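Local coordinates for putative uncharacterized protein (Thermotoga maritima, PDB 3CNL) that is a circularly permuted GTPase, probably one that binds 23S rRNA and is required for a late step in 50S ribosomal subunit assembly, at residues R13-K16 with D17-L21; E177-D181 with Q182-E186. All coordinates share one frame; numbering follows the deposited sequence.

Contact 1 (R13-K16 with D17-L21); sequences RQIK and DLLRL
Leu19 lies back over the preceding turn of helix 13-19, against Ile15 and Lys16. Its CB sits 3.3 Å from Ile15 O and also close to Lys16 O. CG is a little farther from the same Ile15 oxygen, and CD2 comes back to 3.5 Å from Ile15 O. That methyl is also within 3.8 Å of Ile15 CG2, the two side chains crossing at a slant, while Lys16 runs alongside Leu19 in the same direction and brings its CE to 3.8 Å from Leu19 CD2. Both chi1 (-112°) and chi2 (11°) of Leu19 are off the staggered values, so the exact placement of its two methyls, and the CD2 contacts with it, is somewhat doubtful. Val42 touches Ile15, Lys16 and Leu19 from outside the helix.

Beneath the side chains runs the alpha-helical backbone pattern. Leu18 N bonds to Gln14 O at 2.8 Å and Leu19 N to Ile15 O at 2.8 Å; Asp17 N to Arg13 O is longer, and Arg20 N to Lys16 O is weak. On the exposed side Asp17 OD2 meets Arg20 NH2 in a salt bridge of 2.8 Å, three residues on, and Lys16 O lies over one face of that guanidinium, toward its rim. The helix is thus amphipathic: Ile15 and Leu19 are buried, with Ile15 approaching the GTP-binding Gly153, whereas Asp17 and Arg20 pair where solvent can reach them. Lys16 packs its carbon chain on the leucine, and its NZ takes the charge to the neighbouring loop in a weak hydrogen bond to Asp43 O.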
# COMPACT_ATOMS: atom_id res chain seq x y z
N ARG A 13 -6.33 12.51 14.18
CA ARG A 13 -7.09 12.69 15.43
C ARG A 13 -8.28 11.72 15.45
O ARG A 13 -8.67 11.22 16.51
CB ARG A 13 -7.56 14.14 15.61
CG ARG A 13 -8.75 14.57 14.74
CD ARG A 13 -9.30 15.94 15.13
NE ARG A 13 -8.32 17.00 14.94
CZ ARG A 13 -8.26 17.80 13.87
NH1 ARG A 13 -9.13 17.67 12.88
NH2 ARG A 13 -7.31 18.73 13.80
N GLN A 14 -8.83 11.45 14.27
CA GLN A 14 -9.92 10.51 14.09
C GLN A 14 -9.42 9.08 14.26
O GLN A 14 -10.11 8.25 14.85
CB GLN A 14 -10.57 10.70 12.72
CG GLN A 14 -11.86 9.91 12.49
CD GLN A 14 -12.47 10.20 11.12
OE1 GLN A 14 -13.56 10.78 11.02
NE2 GLN A 14 -11.76 9.81 10.07
N ILE A 15 -8.22 8.79 13.74
CA ILE A 15 -7.59 7.48 13.95
C ILE A 15 -7.48 7.20 15.45
O ILE A 15 -7.79 6.10 15.88
CB ILE A 15 -6.18 7.36 13.26
CG1 ILE A 15 -6.27 7.55 11.73
CG2 ILE A 15 -5.51 6.01 13.58
CD1 ILE A 15 -7.15 6.54 10.99
N LYS A 16 -7.07 8.20 16.23
CA LYS A 16 -7.06 8.11 17.69
C LYS A 16 -8.44 7.79 18.28
O LYS A 16 -8.55 6.99 19.20
CB LYS A 16 -6.51 9.40 18.32
CG LYS A 16 -5.08 9.78 17.91
CD LYS A 16 -4.02 8.93 18.59
CE LYS A 16 -3.23 8.11 17.57
NZ LYS A 16 -2.30 7.14 18.24
N ASP A 17 -9.48 8.42 17.74
CA ASP A 17 -10.86 8.12 18.15
C ASP A 17 -11.27 6.69 17.79
O ASP A 17 -12.04 6.06 18.51
CB ASP A 17 -11.86 9.11 17.54
CG ASP A 17 -11.68 10.55 18.06
OD1 ASP A 17 -11.92 11.49 17.28
OD2 ASP A 17 -11.29 10.73 19.24
N LEU A 18 -10.76 6.20 16.67
CA LEU A 18 -11.11 4.83 16.24
C LEU A 18 -10.32 3.83 17.07
O LEU A 18 -10.83 2.75 17.38
CB LEU A 18 -10.85 4.62 14.75
CG LEU A 18 -11.76 5.32 13.73
CD1 LEU A 18 -11.36 4.93 12.32
CD2 LEU A 18 -13.21 4.97 13.95
N LEU A 19 -9.10 4.20 17.43
CA LEU A 19 -8.18 3.35 18.19
C LEU A 19 -8.70 3.02 19.57
O LEU A 19 -8.41 1.95 20.11
CB LEU A 19 -6.81 4.03 18.32
CG LEU A 19 -5.54 3.52 17.63
CD1 LEU A 19 -5.78 2.43 16.59
CD2 LEU A 19 -4.79 4.70 17.02
N ARG A 20 -9.47 3.94 20.16
CA ARG A 20 -9.97 3.74 21.52
C ARG A 20 -10.96 2.58 21.59
O ARG A 20 -11.17 1.99 22.65
CB ARG A 20 -10.59 5.03 22.07
CG ARG A 20 -9.58 6.14 22.32
CD ARG A 20 -10.08 7.14 23.35
NE ARG A 20 -10.69 8.33 22.75
CZ ARG A 20 -10.05 9.47 22.51
NH1 ARG A 20 -8.76 9.59 22.80
NH2 ARG A 20 -10.70 10.50 21.97
N LEU A 21 -11.57 2.26 20.44
CA LEU A 21 -12.55 1.18 20.35
C LEU A 21 -11.92 -0.21 20.30
O LEU A 21 -12.61 -1.23 20.45
CB LEU A 21 -13.44 1.36 19.11
CG LEU A 21 -14.36 2.58 18.97
CD1 LEU A 21 -15.19 2.43 17.69
CD2 LEU A 21 -15.29 2.74 20.18

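Contact 2 (E177-D181 with Q182-E186)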
# COMPACT_ATOMS: atom_id res chain seq x y z
N GLU A 177 -1.98 14.07 -9.46
CA GLU A 177 -2.53 15.41 -9.28
C GLU A 177 -1.93 16.16 -8.10
O GLU A 177 -1.86 17.38 -8.12
CB GLU A 177 -4.05 15.33 -9.08
CG GLU A 177 -4.80 14.74 -10.27
CD GLU A 177 -4.81 13.21 -10.32
OE1 GLU A 177 -3.77 12.59 -10.00
OE2 GLU A 177 -5.85 12.63 -10.69
N ARG A 178 -1.51 15.41 -7.08
CA ARG A 178 -0.97 15.95 -5.84
C ARG A 178 0.53 16.28 -5.96
O ARG A 178 1.13 16.87 -5.05
CB ARG A 178 -1.16 14.91 -4.74
CG ARG A 178 -1.83 15.37 -3.47
CD ARG A 178 -3.33 15.08 -3.51
NE ARG A 178 -4.13 16.29 -3.74
CZ ARG A 178 -4.94 16.48 -4.79
NH1 ARG A 178 -5.62 17.61 -4.89
NH2 ARG A 178 -5.08 15.54 -5.73
N ILE A 179 1.15 15.87 -7.07
CA ILE A 179 2.59 16.03 -7.27
C ILE A 179 2.90 17.36 -7.96
O ILE A 179 2.43 17.62 -9.07
CB ILE A 179 3.21 14.85 -8.08
CG1 ILE A 179 2.83 13.49 -7.47
CG2 ILE A 179 4.73 15.02 -8.25
CD1 ILE A 179 3.43 13.20 -6.09
N GLU A 180 3.72 18.17 -7.31
CA GLU A 180 3.98 19.52 -7.79
C GLU A 180 5.42 19.70 -8.30
O GLU A 180 5.74 20.71 -8.94
CB GLU A 180 3.64 20.53 -6.67
CG GLU A 180 2.17 20.47 -6.24
CD GLU A 180 1.90 21.03 -4.85
OE1 GLU A 180 0.76 21.49 -4.62
OE2 GLU A 180 2.81 21.01 -3.97
N ASP A 181 6.28 18.73 -8.02
CA ASP A 181 7.68 18.79 -8.44
C ASP A 181 7.94 17.64 -9.42
O ASP A 181 7.67 16.47 -9.12
CB ASP A 181 8.60 18.73 -7.20
CG ASP A 181 10.05 19.08 -7.52
OD1 ASP A 181 10.56 18.71 -8.60
OD2 ASP A 181 10.70 19.75 -6.67
N GLN A 182 8.43 17.98 -10.62
CA GLN A 182 8.68 16.98 -11.68
C GLN A 182 9.76 15.97 -11.29
O GLN A 182 9.83 14.87 -11.83
CB GLN A 182 9.04 17.67 -13.00
CG GLN A 182 10.39 18.40 -13.00
CD GLN A 182 10.75 18.99 -14.35
OE1 GLN A 182 11.68 18.52 -14.99
NE2 GLN A 182 10.00 20.01 -14.80
N ARG A 183 10.61 16.38 -10.34
CA ARG A 183 11.68 15.53 -9.80
C ARG A 183 11.12 14.32 -9.04
O ARG A 183 11.78 13.29 -8.95
CB ARG A 183 12.62 16.35 -8.91
CG ARG A 183 13.46 17.34 -9.72
CD ARG A 183 14.31 18.22 -8.84
NE ARG A 183 13.47 19.14 -8.08
CZ ARG A 183 13.89 20.25 -7.50
NH1 ARG A 183 15.16 20.62 -7.59
NH2 ARG A 183 13.03 20.99 -6.83
N ILE A 184 9.90 14.44 -8.54
CA ILE A 184 9.23 13.30 -7.93
C ILE A 184 8.82 12.26 -8.98
O ILE A 184 8.98 11.05 -8.74
CB ILE A 184 8.03 13.75 -7.08
CG1 ILE A 184 8.53 14.53 -5.87
CG2 ILE A 184 7.16 12.54 -6.67
CD1 ILE A 184 7.44 15.29 -5.09
N PHE A 185 8.32 12.70 -10.14
CA PHE A 185 8.09 11.79 -11.27
C PHE A 185 9.36 11.14 -11.75
O PHE A 185 9.38 9.94 -11.99
CB PHE A 185 7.41 12.47 -12.47
CG PHE A 185 6.03 12.98 -12.18
CD1 PHE A 185 5.04 12.13 -11.68
CD2 PHE A 185 5.71 14.32 -12.43
CE1 PHE A 185 3.76 12.61 -11.43
CE2 PHE A 185 4.41 14.81 -12.20
CZ PHE A 185 3.45 13.95 -11.68
N GLU A 186 10.42 11.92 -11.89
CA GLU A 186 11.72 11.39 -12.28
C GLU A 186 12.27 10.34 -11.29
O GLU A 186 12.74 9.27 -11.71
CB GLU A 186 12.71 12.52 -12.51
CG GLU A 186 12.29 13.39 -13.69
CD GLU A 186 13.13 14.64 -13.87
OE1 GLU A 186 13.15 15.16 -15.00
OE2 GLU A 186 13.75 15.14 -12.90
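Ile179 lies over one face of the Phe185 ring, and the Arg183 guanidinium takes the Asp181 carboxylate at its edge. Ile179 CG2 stands 4.0 Å from the Phe185 ring centroid and 18° off the normal, a CH-pi contact displaced toward the rim, and Ile179 CB comes 3.7 Å from Phe185 CZ. The same CG2 also packs on Ile184 CB at 3.7 Å, so one methyl serves two side chains of the helix. Leu169, Leu228 and Phe232 from helices 162-170 and 224-236 also touch the Phe185 side chain.

The carboxylate and guanidinium planes are 31° apart, and Arg183 grips side-on. Its NE reaches the syn lone pair of Asp181 OD1 at 3.0 Å, and its NH2 the syn lone pair of Asp181 OD2 at 2.6 Å, the latter nearly in the guanidinium plane. OD1 takes a second hydrogen bond on its anti side, 2.9 Å from Arg183 N. With CG anti to the backbone N (chi1 -167°), the carboxylate swings forward to these donors. Asp181 O accepts from Ile184 N at 3.1 Å. With an alanine here the carboxylate is gone, which is likely to leave Arg183 N uncapped and the guanidinium without its charge mate, freer to turn. The arginine and the helix's N-terminal end would both be expected to favour the ionised form of Asp181. This is a classic aspartate N-cap: it opens helix 182-196, while Ile179 carries the incoming loop across the helix's first turn, in the helical part of the chain.

Contacts 1 and 2 lie in separate parts of the chain, their centres 32 Å and their nearest atoms about 17 Å apart. Contact 1 is partly buried and belongs to a helix on the nucleotide-binding portion, close to the GTP site; contact 2 is a surface contact in the helical portion, away from the annotated sites. Each is local, but 13-21 is mostly helix, whereas 177-186 passes from loop into helix. The apolar partners of contact 1, Ile15 and Leu19, are buried; those of contact 2, Ile179, Ile184 and Phe185, are partly exposed. In the first, acid and base pair along the exposed flank; in the second the acid also caps the helix start.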